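Local atomic coordinates of putative molybdenum carrier protein (Syntrophus aciditrophicus SB, PDB entry 3IMK), a protein that is of unknown function but may carry molybdenum, and belongs to the circularly permuted YpsA family of the SLOG clan. Residues Leu72-Thr77 / Val131-Gly136; Gly76-Ser81 / Pro102-Asp107; Gly35-Lys40 / Glu68-Asp73. One frame throughout, in Å; residues are numbered along the deposited sequence.

Contact 3 comes first along the chain, tying strand 34-38 to the end of helix 63-72; contact 1 starts on L72 and D73, where contact 3 ends, and follows the chain into strand 76-81; contact 2 shares G76 and T77 with contact 1. The centres of contacts 1 and 2 lie about 9 Å apart, as do those of contacts 1 and 3, whereas contacts 2 and 3 are about 16 Å apart. All three reach one six-stranded parallel sheet. Strand 76-81 runs between 131-135 and 103-107, so contacts 1 and 2 occupy its two edges, and helix 63-72 carries the series across to strand 34-38, linking one edge of the sheet to the strand and helix beside the polyether pocket.

Contact 1 of 3, residues Leu72-Thr77 / Val131-Gly136; sequences LDSDGT and VLNIAG
N133 and T77 stand side by side as a parallel strand pair, their CA atoms 4.6 Å apart, and N133 can be followed outward atom by atom. Its CB lies 3.3 Å from S74 OG, whose hydrogen-bond partner is N70 O in the preceding helix. CG is swung anti to the backbone N (chi1 179°), which carries the amide alongside the T77 side chain, pointing the same way. At the tip, ND2 donates to T77 OG1 over 3.1 Å at an N-H...O angle of 166°, with the hydroxyl 9° out of the amide plane; T77 CG2 also touches this nitrogen. The polar pair is buried, and each supplies the other with a partner on the side of the sheet faced by helix 63-72.

The two segments belong to neighbouring interior strands, 131-135 and 76-81, of the parallel sheet in this alpha/beta SLOG-family fold, and the pairing opens where the chain leaves helix 63-72. There D75 grips V131 twice. The D75 backbone N donates to V131 O at 2.8 Å, while V131 N returns a nearly straight bond to D75 OD2 at 3.0 Å, meeting the carboxylate from above its plane. Q130 N also bonds to D75 OD2, so two backbone amides hold this oxygen. V131 CG1 packs against S74 CB at 4.0 Å. Further along, N133 N donates to G76 O at 3.0 Å, and L132 CD1 rests 3.8 Å from that same G76 oxygen.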
ATOM      1  N   LEU A  72       3.966 -10.493   3.270  1.00 10.51           N
ATOM      2  CA  LEU A  72       3.691 -11.925   3.398  1.00 12.06           C
ATOM      3  C   LEU A  72       2.202 -12.198   3.580  1.00 13.26           C
ATOM      4  O   LEU A  72       1.721 -13.258   3.146  1.00 15.58           O
ATOM      5  CB  LEU A  72       4.467 -12.528   4.559  1.00 11.99           C
ATOM      6  CG  LEU A  72       5.942 -12.737   4.298  1.00 14.42           C
ATOM      7  CD1 LEU A  72       6.722 -13.015   5.611  1.00 15.98           C
ATOM      8  CD2 LEU A  72       6.153 -13.887   3.314  1.00 16.62           C
ATOM      9  N   ASP A  73       1.472 -11.288   4.241  1.00 11.19           N
ATOM     10  CA  ASP A  73       0.096 -11.548   4.605  1.00 12.22           C
ATOM     11  C   ASP A  73      -0.903 -10.858   3.636  1.00 13.95           C
ATOM     12  O   ASP A  73      -1.957 -10.357   4.083  1.00 14.99           O
ATOM     13  CB  ASP A  73      -0.106 -11.045   6.038  1.00 12.95           C
ATOM     14  CG  ASP A  73      -1.245 -11.717   6.785  1.00 16.67           C
ATOM     15  OD1 ASP A  73      -1.797 -12.733   6.303  1.00 17.20           O
ATOM     16  OD2 ASP A  73      -1.605 -11.211   7.891  1.00 17.88           O
ATOM     17  N   SER A  74      -0.559 -10.831   2.346  1.00 10.48           N
ATOM     18  CA  SER A  74      -1.428 -10.304   1.290  1.00 11.79           C
ATOM     19  C   SER A  74      -1.193 -11.062   0.026  1.00 11.10           C
ATOM     20  O   SER A  74      -0.249 -11.869  -0.066  1.00 12.71           O
ATOM     21  CB  SER A  74      -1.153  -8.814   1.072  1.00 11.91           C
ATOM     22  OG  SER A  74       0.218  -8.541   0.809  1.00 12.08           O
ATOM     23  N   ASP A  75      -2.034 -10.817  -0.982  1.00 10.46           N
ATOM     24  CA  ASP A  75      -1.890 -11.483  -2.263  1.00 10.56           C
ATOM     25  C   ASP A  75      -0.868 -10.804  -3.188  1.00 13.75           C
ATOM     26  O   ASP A  75      -0.295 -11.480  -4.060  1.00 12.70           O
ATOM     27  CB  ASP A  75      -3.215 -11.513  -2.981  1.00  9.33           C
ATOM     28  CG  ASP A  75      -4.242 -12.377  -2.306  1.00 13.37           C
ATOM     29  OD1 ASP A  75      -3.886 -13.377  -1.615  1.00 14.35           O
ATOM     30  OD2 ASP A  75      -5.456 -12.059  -2.447  1.00 12.05           O
ATOM     31  N   GLY A  76      -0.631  -9.520  -2.993  1.00 11.52           N
ATOM     32  CA  GLY A  76       0.311  -8.765  -3.771  1.00 11.14           C
ATOM     33  C   GLY A  76       0.529  -7.435  -3.120  1.00 11.29           C
ATOM     34  O   GLY A  76      -0.264  -7.004  -2.306  1.00 11.29           O
ATOM     35  N   THR A  77       1.572  -6.722  -3.556  1.00 10.70           N
ATOM     36  CA  THR A  77       1.968  -5.418  -3.032  1.00 11.16           C
ATOM     37  C   THR A  77       2.109  -4.388  -4.156  1.00 11.22           C
ATOM     38  O   THR A  77       2.848  -4.589  -5.135  1.00 11.24           O
ATOM     39  CB  THR A  77       3.297  -5.543  -2.231  1.00 12.11           C
ATOM     40  OG1 THR A  77       3.114  -6.374  -1.071  1.00 11.04           O
ATOM     41  CG2 THR A  77       3.790  -4.190  -1.758  1.00 14.01           C
ATOM     42  N   VAL A 131      -6.521  -9.406  -1.634  1.00 10.65           N
ATOM     43  CA  VAL A 131      -5.982  -8.735  -0.465  1.00 10.31           C
ATOM     44  C   VAL A 131      -4.737  -7.998  -0.940  1.00 10.93           C
ATOM     45  O   VAL A 131      -3.722  -8.647  -1.335  1.00 10.87           O
ATOM     46  CB  VAL A 131      -5.641  -9.706   0.659  1.00 12.51           C
ATOM     47  CG1 VAL A 131      -5.045  -8.940   1.851  1.00 12.73           C
ATOM     48  CG2 VAL A 131      -6.907 -10.532   1.109  1.00 13.22           C
ATOM     49  N   LEU A 132      -4.865  -6.673  -1.023  1.00 10.29           N
ATOM     50  CA  LEU A 132      -3.852  -5.825  -1.595  1.00  9.48           C
ATOM     51  C   LEU A 132      -3.115  -5.020  -0.558  1.00 10.55           C
ATOM     52  O   LEU A 132      -3.737  -4.209   0.137  1.00 10.98           O
ATOM     53  CB  LEU A 132      -4.507  -4.878  -2.594  1.00  9.91           C
ATOM     54  CG  LEU A 132      -3.607  -3.840  -3.275  1.00 10.72           C
ATOM     55  CD1 LEU A 132      -2.519  -4.504  -4.116  1.00 12.15           C
ATOM     56  CD2 LEU A 132      -4.468  -2.906  -4.174  1.00 13.38           C
ATOM     57  N   ASN A 133      -1.800  -5.238  -0.428  1.00 10.01           N
ATOM     58  CA  ASN A 133      -0.917  -4.417   0.418  1.00 10.28           C
ATOM     59  C   ASN A 133      -0.473  -3.208  -0.386  1.00 10.41           C
ATOM     60  O   ASN A 133      -0.088  -3.354  -1.538  1.00 11.17           O
ATOM     61  CB  ASN A 133       0.285  -5.243   0.811  1.00 11.07           C
ATOM     62  CG  ASN A 133       1.307  -4.490   1.670  1.00  9.85           C
ATOM     63  OD1 ASN A 133       0.918  -3.728   2.562  1.00 11.06           O
ATOM     64  ND2 ASN A 133       2.590  -4.762   1.466  1.00 11.90           N
ATOM     65  N   ILE A 134      -0.599  -2.021   0.207  1.00  9.64           N
ATOM     66  CA  ILE A 134      -0.222  -0.777  -0.460  1.00  8.71           C
ATOM     67  C   ILE A 134       0.848  -0.148   0.412  1.00 10.39           C
ATOM     68  O   ILE A 134       0.690   0.041   1.625  1.00 10.92           O
ATOM     69  CB  ILE A 134      -1.413   0.163  -0.670  1.00 10.08           C
ATOM     70  CG1 ILE A 134      -2.472  -0.580  -1.478  1.00 11.95           C
ATOM     71  CG2 ILE A 134      -0.924   1.469  -1.366  1.00 11.77           C
ATOM     72  CD1 ILE A 134      -3.773   0.230  -1.744  1.00 12.03           C
ATOM     73  N   ALA A 135       1.960   0.224  -0.219  1.00 10.97           N
ATOM     74  CA  ALA A 135       3.146   0.753   0.438  1.00 11.04           C
ATOM     75  C   ALA A 135       3.696   1.944  -0.305  1.00 10.69           C
ATOM     76  O   ALA A 135       3.444   2.169  -1.476  1.00 11.40           O
ATOM     77  CB  ALA A 135       4.224  -0.377   0.509  1.00 12.50           C
ATOM     78  N   GLY A 136       4.553   2.690   0.380  1.00 10.82           N
ATOM     79  CA  GLY A 136       5.253   3.808  -0.228  1.00 10.26           C
ATOM     80  C   GLY A 136       5.835   4.727   0.836  1.00  9.68           C
ATOM     81  O   GLY A 136       5.759   4.443   2.051  1.00 11.77           O
TER

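Contact 2 of 3, residues Gly76-Ser81 / Pro102-Asp107; sequences GTLIIS and PCLHID
Strands 76-81 and 103-107 are the two parallel strands of a beta-alpha-beta unit whose crossover is helix 87-98. T77 pairs with C103, L78 with L104, I79 with H105, I80 with I106 and S81 with D107. The short axes approach to 4.7 Å and their directions differ by 15°, as expected for adjacent strands; within the chain 103-107 is an outermost strand.

Five backbone hydrogen bonds run between them in the alternating parallel pattern. T77 N donates to P102 O and T77 O accepts from L104 N; L104 O then receives I79 N at 2.9 Å, I79 O receives I106 N, and I106 O receives S81 N. Weaker CA-H...O contacts accompany these bonds, among them C103 CA to T77 O.

Apolar contacts differ between the two faces. On the face bearing L78, L104 and I106, L78 CG stands opposite its own backbone N (chi1 169°), and this brings CD1 to 3.9 Å from I106 CG1 and 4.3 Å from L104 CG. W123 and A116 of helix 113-126 pack against L104 and I106, respectively, on this face. On the face bearing T77, I79 and C103, I79 CD1 meets C103 SG at 3.6 Å, with helix 87-98 over them through T92, E93 and A96.

One polar side-chain pair spans the strands near their C-terminal ends. The H105 imidazole reaches along the sheet toward S81, and its CD2 edge passes I79 O at 3.4 Å. S81 OG is held also by G83 O in the loop beyond the strand; H105 NE2 donates to S81 OG over 2.7 Å, the hydroxyl 6° out of the ring plane.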
ATOM      1  N   GLY A  76      -0.631  -9.520  -2.993  1.00 11.52           N
ATOM      2  CA  GLY A  76       0.311  -8.765  -3.771  1.00 11.14           C
ATOM      3  C   GLY A  76       0.529  -7.435  -3.120  1.00 11.29           C
ATOM      4  O   GLY A  76      -0.264  -7.004  -2.306  1.00 11.29           O
ATOM      5  N   THR A  77       1.572  -6.722  -3.556  1.00 10.70           N
ATOM      6  CA  THR A  77       1.968  -5.418  -3.032  1.00 11.16           C
ATOM      7  C   THR A  77       2.109  -4.388  -4.156  1.00 11.22           C
ATOM      8  O   THR A  77       2.848  -4.589  -5.135  1.00 11.24           O
ATOM      9  CB  THR A  77       3.297  -5.543  -2.231  1.00 12.11           C
ATOM     10  OG1 THR A  77       3.114  -6.374  -1.071  1.00 11.04           O
ATOM     11  CG2 THR A  77       3.790  -4.190  -1.758  1.00 14.01           C
ATOM     12  N   LEU A  78       1.378  -3.298  -3.975  1.00 11.03           N
ATOM     13  CA  LEU A  78       1.425  -2.140  -4.845  1.00 10.73           C
ATOM     14  C   LEU A  78       2.296  -1.105  -4.121  1.00 10.70           C
ATOM     15  O   LEU A  78       1.967  -0.756  -2.984  1.00 11.29           O
ATOM     16  CB  LEU A  78       0.027  -1.573  -5.067  1.00 11.33           C
ATOM     17  CG  LEU A  78      -0.087  -0.206  -5.758  1.00 13.54           C
ATOM     18  CD1 LEU A  78       0.507  -0.253  -7.189  1.00 13.49           C
ATOM     19  CD2 LEU A  78      -1.558   0.211  -5.828  1.00 12.29           C
ATOM     20  N   ILE A  79       3.370  -0.611  -4.753  1.00 10.62           N
ATOM     21  CA  ILE A  79       4.277   0.389  -4.159  1.00 11.20           C
ATOM     22  C   ILE A  79       4.122   1.674  -4.993  1.00 10.87           C
ATOM     23  O   ILE A  79       4.287   1.642  -6.197  1.00 12.49           O
ATOM     24  CB  ILE A  79       5.769  -0.047  -4.129  1.00 10.61           C
ATOM     25  CG1 ILE A  79       5.895  -1.467  -3.534  1.00 11.33           C
ATOM     26  CG2 ILE A  79       6.552   0.975  -3.304  1.00 12.12           C
ATOM     27  CD1 ILE A  79       7.300  -2.073  -3.559  1.00 11.24           C
ATOM     28  N   ILE A  80       3.784   2.778  -4.349  1.00 10.21           N
ATOM     29  CA  ILE A  80       3.562   4.051  -5.019  1.00 11.32           C
ATOM     30  C   ILE A  80       4.635   5.052  -4.555  1.00 11.20           C
ATOM     31  O   ILE A  80       4.812   5.242  -3.363  1.00 12.09           O
ATOM     32  CB  ILE A  80       2.145   4.579  -4.697  1.00 11.29           C
ATOM     33  CG1 ILE A  80       1.082   3.510  -4.965  1.00 14.05           C
ATOM     34  CG2 ILE A  80       1.891   5.869  -5.515  1.00 14.41           C
ATOM     35  CD1 ILE A  80      -0.308   3.804  -4.336  1.00 15.89           C
ATOM     36  N   SER A  81       5.288   5.745  -5.498  1.00 11.71           N
ATOM     37  CA  SER A  81       6.299   6.737  -5.193  1.00 11.93           C
ATOM     38  C   SER A  81       6.332   7.820  -6.248  1.00 12.53           C
ATOM     39  O   SER A  81       5.688   7.713  -7.301  1.00 12.45           O
ATOM     40  CB  SER A  81       7.686   6.097  -5.152  1.00 13.50           C
ATOM     41  OG  SER A  81       8.141   5.757  -6.435  1.00 13.42           O
ATOM     42  N   PRO A 102       3.525 -11.140  -6.033  1.00 11.46           N
ATOM     43  CA  PRO A 102       3.338 -10.152  -7.064  1.00 11.72           C
ATOM     44  C   PRO A 102       3.570  -8.763  -6.514  1.00 11.62           C
ATOM     45  O   PRO A 102       3.152  -8.433  -5.398  1.00 10.96           O
ATOM     46  CB  PRO A 102       1.875 -10.354  -7.503  1.00 12.25           C
ATOM     47  CG  PRO A 102       1.567 -11.778  -7.136  1.00 16.91           C
ATOM     48  CD  PRO A 102       2.387 -12.069  -5.924  1.00 13.51           C
ATOM     49  N   CYS A 103       4.224  -7.939  -7.298  1.00 11.88           N
ATOM     50  CA  CYS A 103       4.623  -6.611  -6.877  1.00 11.43           C
ATOM     51  C   CYS A 103       4.614  -5.669  -8.098  1.00 13.32           C
ATOM     52  O   CYS A 103       5.146  -6.015  -9.145  1.00 15.19           O
ATOM     53  CB  CYS A 103       5.977  -6.681  -6.182  1.00 13.87           C
ATOM     54  SG  CYS A 103       6.536  -5.069  -5.493  1.00 15.07           S
ATOM     55  N   LEU A 104       3.947  -4.533  -7.960  1.00 11.06           N
ATOM     56  CA  LEU A 104       3.926  -3.504  -8.955  1.00 11.17           C
ATOM     57  C   LEU A 104       4.353  -2.224  -8.325  1.00 10.72           C
ATOM     58  O   LEU A 104       3.726  -1.768  -7.376  1.00 11.21           O
ATOM     59  CB  LEU A 104       2.506  -3.385  -9.545  1.00 11.06           C
ATOM     60  CG  LEU A 104       2.271  -2.270 -10.572  1.00 11.70           C
ATOM     61  CD1 LEU A 104       3.198  -2.402 -11.782  1.00 16.03           C
ATOM     62  CD2 LEU A 104       0.799  -2.223 -11.023  1.00 12.04           C
ATOM     63  N   HIS A 105       5.377  -1.589  -8.865  1.00 10.69           N
ATOM     64  CA  HIS A 105       5.807  -0.275  -8.459  1.00 10.51           C
ATOM     65  C   HIS A 105       5.329   0.744  -9.506  1.00 10.18           C
ATOM     66  O   HIS A 105       5.731   0.654 -10.658  1.00 12.11           O
ATOM     67  CB  HIS A 105       7.358  -0.195  -8.390  1.00 11.45           C
ATOM     68  CG  HIS A 105       7.873   1.204  -8.183  1.00 11.00           C
ATOM     69  ND1 HIS A 105       9.099   1.642  -8.645  1.00 13.04           N
ATOM     70  CD2 HIS A 105       7.313   2.257  -7.525  1.00 10.55           C
ATOM     71  CE1 HIS A 105       9.253   2.919  -8.314  1.00 14.94           C
ATOM     72  NE2 HIS A 105       8.200   3.308  -7.616  1.00 11.24           N
ATOM     73  N   ILE A 106       4.492   1.674  -9.052  1.00 10.96           N
ATOM     74  CA  ILE A 106       4.049   2.832  -9.822  1.00 11.70           C
ATOM     75  C   ILE A 106       4.889   4.030  -9.392  1.00 12.06           C
ATOM     76  O   ILE A 106       4.805   4.479  -8.253  1.00 11.58           O
ATOM     77  CB  ILE A 106       2.558   3.107  -9.621  1.00 12.50           C
ATOM     78  CG1 ILE A 106       1.727   1.957 -10.174  1.00 13.39           C
ATOM     79  CG2 ILE A 106       2.129   4.447 -10.252  1.00 11.80           C
ATOM     80  CD1 ILE A 106       1.903   1.653 -11.714  1.00 12.16           C
ATOM     81  N   ASP A 107       5.649   4.590 -10.335  1.00 11.65           N
ATOM     82  CA  ASP A 107       6.441   5.795 -10.144  1.00 10.74           C
ATOM     83  C   ASP A 107       5.643   6.937 -10.824  1.00 10.16           C
ATOM     84  O   ASP A 107       5.614   7.055 -12.040  1.00 11.23           O
ATOM     85  CB  ASP A 107       7.838   5.627 -10.746  1.00 10.92           C
ATOM     86  CG  ASP A 107       8.702   6.854 -10.584  1.00 12.86           C
ATOM     87  OD1 ASP A 107       8.198   7.945 -10.205  1.00 11.68           O
ATOM     88  OD2 ASP A 107       9.928   6.750 -10.794  1.00 13.74           O
TER

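Contact 3 of 3, residues Gly35-Lys40 / Glu68-Asp73; sequences GGWVPK and EKNVLD
W37 joins strand 34-38 to the C-terminal end of helix 63-72 in a mixed contact, polar at the backbone and ring edge and apolar over one indole face. Evidence for the polar part is a paired amide-backbone bond: W37 N donates to N70 OD1 at 2.9 Å, and N70 ND2 donates back to W37 O at 3.1 Å. Both bonds lie in the carbonyl planes on lone pairs, so the carboxamide reads both polar groups of one residue and its own flip is fixed. N70 OD1 also sits at the indole edge, 3.2 Å from W37 CD1.

The indole itself is fixed at its nitrogen. W37 NE1 donates to D73 OD2 over 2.9 Å at 171°, using the anti lone pair, with the oxygen practically in the ring plane; the carboxylate is turned 36° from the ring. K69 covers one face of the indole: its CG lies 3.3 Å from the centre of the W37 five-membered ring, a CH-pi contact. The chain then bends at chi2 (79°), laying CE 3.9 Å from W37 CZ2, and NZ is at most weakly attracted to the six-membered ring. With an alanine here, D73 OD2 would probably lose its indole partner and the K69 methylenes the ring they lie on.

M58 also touches both W37 and K69. W37, K69 and D73, with M58, P59 and L72, line the pocket that holds a polyether molecule, PG6, probably from the crystallisation liquor; K69 NZ is hydrogen-bonded to it, consistent with a surface pocket beside the helix end, whose natural ligand, if any, is not known.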
ATOM      1  N   GLY A  35      -6.958  -3.646   6.959  1.00 12.41           N
ATOM      2  CA  GLY A  35      -6.188  -4.061   8.097  1.00 11.91           C
ATOM      3  C   GLY A  35      -4.730  -3.717   7.875  1.00 10.50           C
ATOM      4  O   GLY A  35      -4.393  -2.864   7.062  1.00 10.86           O
ATOM      5  N   GLY A  36      -3.866  -4.426   8.600  1.00 12.45           N
ATOM      6  CA  GLY A  36      -2.434  -4.240   8.422  1.00 11.56           C
ATOM      7  C   GLY A  36      -1.683  -4.413   9.715  1.00 12.18           C
ATOM      8  O   GLY A  36      -2.192  -4.168  10.815  1.00 14.92           O
ATOM      9  N   TRP A  37      -0.441  -4.783   9.574  1.00 10.70           N
ATOM     10  CA  TRP A  37       0.476  -4.927  10.691  1.00 11.79           C
ATOM     11  C   TRP A  37       1.246  -3.641  10.900  1.00  9.95           C
ATOM     12  O   TRP A  37       1.785  -3.062   9.973  1.00 10.72           O
ATOM     13  CB  TRP A  37       1.455  -6.040  10.378  1.00 11.82           C
ATOM     14  CG  TRP A  37       0.766  -7.368  10.319  1.00 11.78           C
ATOM     15  CD1 TRP A  37       0.332  -8.023   9.186  1.00 12.20           C
ATOM     16  CD2 TRP A  37       0.404  -8.208  11.424  1.00 12.75           C
ATOM     17  NE1 TRP A  37      -0.269  -9.252   9.522  1.00 12.79           N
ATOM     18  CE2 TRP A  37      -0.212  -9.383  10.891  1.00 13.90           C
ATOM     19  CE3 TRP A  37       0.613  -8.117  12.796  1.00 13.56           C
ATOM     20  CZ2 TRP A  37      -0.652 -10.427  11.711  1.00 13.85           C
ATOM     21  CZ3 TRP A  37       0.137  -9.134  13.612  1.00 13.15           C
ATOM     22  CH2 TRP A  37      -0.489 -10.262  13.070  1.00 14.20           C
ATOM     23  N   VAL A  38       1.303  -3.207  12.152  1.00 10.49           N
ATOM     24  CA  VAL A  38       2.023  -2.023  12.582  1.00 10.86           C
ATOM     25  C   VAL A  38       3.060  -2.436  13.629  1.00 10.83           C
ATOM     26  O   VAL A  38       2.942  -3.508  14.232  1.00 10.87           O
ATOM     27  CB  VAL A  38       1.025  -0.938  13.145  1.00 10.20           C
ATOM     28  CG1 VAL A  38       0.071  -0.478  12.033  1.00 11.84           C
ATOM     29  CG2 VAL A  38       0.264  -1.407  14.368  1.00 11.63           C
ATOM     30  N   PRO A  39       4.058  -1.579  13.888  1.00 10.92           N
ATOM     31  CA  PRO A  39       4.986  -1.916  14.991  1.00 10.05           C
ATOM     32  C   PRO A  39       4.283  -2.045  16.324  1.00 11.43           C
ATOM     33  O   PRO A  39       3.273  -1.399  16.534  1.00 10.48           O
ATOM     34  CB  PRO A  39       5.958  -0.718  15.004  1.00  9.96           C
ATOM     35  CG  PRO A  39       5.822  -0.096  13.620  1.00 11.66           C
ATOM     36  CD  PRO A  39       4.377  -0.278  13.287  1.00 11.78           C
ATOM     37  N   LYS A  40       4.864  -2.806  17.259  1.00 11.24           N
ATOM     38  CA  LYS A  40       4.425  -2.723  18.639  1.00 12.89           C
ATOM     39  C   LYS A  40       4.322  -1.251  19.044  1.00 11.84           C
ATOM     40  O   LYS A  40       5.187  -0.457  18.713  1.00 12.31           O
ATOM     41  CB  LYS A  40       5.386  -3.472  19.549  1.00 13.40           C
ATOM     42  CG  LYS A  40       4.893  -3.603  20.961  1.00 18.77           C
ATOM     43  CD  LYS A  40       5.946  -4.272  21.843  1.00 19.18           C
ATOM     44  CE  LYS A  40       7.166  -3.376  22.167  1.00 20.31           C
ATOM     45  NZ  LYS A  40       8.028  -4.004  23.230  1.00 26.63           N
ATOM     46  N   GLU A  68       7.785  -6.393   6.242  1.00 10.98           N
ATOM     47  CA  GLU A  68       7.890  -7.763   5.751  1.00 11.27           C
ATOM     48  C   GLU A  68       6.568  -8.523   5.924  1.00 11.57           C
ATOM     49  O   GLU A  68       6.146  -9.253   5.030  1.00 11.98           O
ATOM     50  CB  GLU A  68       9.019  -8.505   6.492  1.00 13.57           C
ATOM     51  CG  GLU A  68       9.285  -9.951   6.022  1.00 13.50           C
ATOM     52  CD  GLU A  68      10.355 -10.638   6.855  1.00 16.48           C
ATOM     53  OE1 GLU A  68      10.455 -10.403   8.078  1.00 18.94           O
ATOM     54  OE2 GLU A  68      11.153 -11.398   6.263  1.00 18.51           O
ATOM     55  N   LYS A  69       5.953  -8.372   7.106  1.00 10.66           N
ATOM     56  CA  LYS A  69       4.693  -9.084   7.460  1.00 10.09           C
ATOM     57  C   LYS A  69       3.553  -8.678   6.502  1.00 10.56           C
ATOM     58  O   LYS A  69       2.780  -9.549   6.070  1.00 11.05           O
ATOM     59  CB  LYS A  69       4.310  -8.832   8.949  1.00 11.81           C
ATOM     60  CG  LYS A  69       3.170  -9.744   9.463  1.00 14.65           C
ATOM     61  CD  LYS A  69       3.710 -11.119   9.804  1.00 16.62           C
ATOM     62  CE  LYS A  69       2.612 -12.022  10.353  1.00 19.78           C
ATOM     63  NZ  LYS A  69       3.143 -13.393  10.749  1.00 18.85           N
ATOM     64  N   ASN A  70       3.458  -7.388   6.167  1.00  9.52           N
ATOM     65  CA  ASN A  70       2.384  -6.978   5.223  1.00 10.92           C
ATOM     66  C   ASN A  70       2.584  -7.558   3.824  1.00 10.58           C
ATOM     67  O   ASN A  70       1.625  -7.922   3.162  1.00 11.02           O
ATOM     68  CB  ASN A  70       2.213  -5.477   5.218  1.00 11.14           C
ATOM     69  CG  ASN A  70       1.650  -4.965   6.520  1.00  9.84           C
ATOM     70  OD1 ASN A  70       0.758  -5.590   7.103  1.00 10.35           O
ATOM     71  ND2 ASN A  70       2.201  -3.846   7.011  1.00 11.90           N
ATOM     72  N   VAL A  71       3.828  -7.706   3.393  1.00  9.75           N
ATOM     73  CA  VAL A  71       4.129  -8.380   2.110  1.00 11.35           C
ATOM     74  C   VAL A  71       3.704  -9.842   2.152  1.00 11.02           C
ATOM     75  O   VAL A  71       3.155 -10.364   1.167  1.00 11.35           O
ATOM     76  CB  VAL A  71       5.647  -8.224   1.725  1.00 11.31           C
ATOM     77  CG1 VAL A  71       6.060  -9.136   0.538  1.00 13.81           C
ATOM     78  CG2 VAL A  71       6.000  -6.762   1.397  1.00 11.47           C
ATOM     79  N   LEU A  72       3.966 -10.493   3.270  1.00 10.51           N
ATOM     80  CA  LEU A  72       3.691 -11.925   3.398  1.00 12.06           C
ATOM     81  C   LEU A  72       2.202 -12.198   3.580  1.00 13.26           C
ATOM     82  O   LEU A  72       1.721 -13.258   3.146  1.00 15.58           O
ATOM     83  CB  LEU A  72       4.467 -12.528   4.559  1.00 11.99           C
ATOM     84  CG  LEU A  72       5.942 -12.737   4.298  1.00 14.42           C
ATOM     85  CD1 LEU A  72       6.722 -13.015   5.611  1.00 15.98           C
ATOM     86  CD2 LEU A  72       6.153 -13.887   3.314  1.00 16.62           C
ATOM     87  N   ASP A  73       1.472 -11.288   4.241  1.00 11.19           N
ATOM     88  CA  ASP A  73       0.096 -11.548   4.605  1.00 12.22           C
ATOM     89  C   ASP A  73      -0.903 -10.858   3.636  1.00 13.95           C
ATOM     90  O   ASP A  73      -1.957 -10.357   4.083  1.00 14.99           O
ATOM     91  CB  ASP A  73      -0.106 -11.045   6.038  1.00 12.95           C
ATOM     92  CG  ASP A  73      -1.245 -11.717   6.785  1.00 16.67           C
ATOM     93  OD1 ASP A  73      -1.797 -12.733   6.303  1.00 17.20           O
ATOM     94  OD2 ASP A  73      -1.605 -11.211   7.891  1.00 17.88           O
TER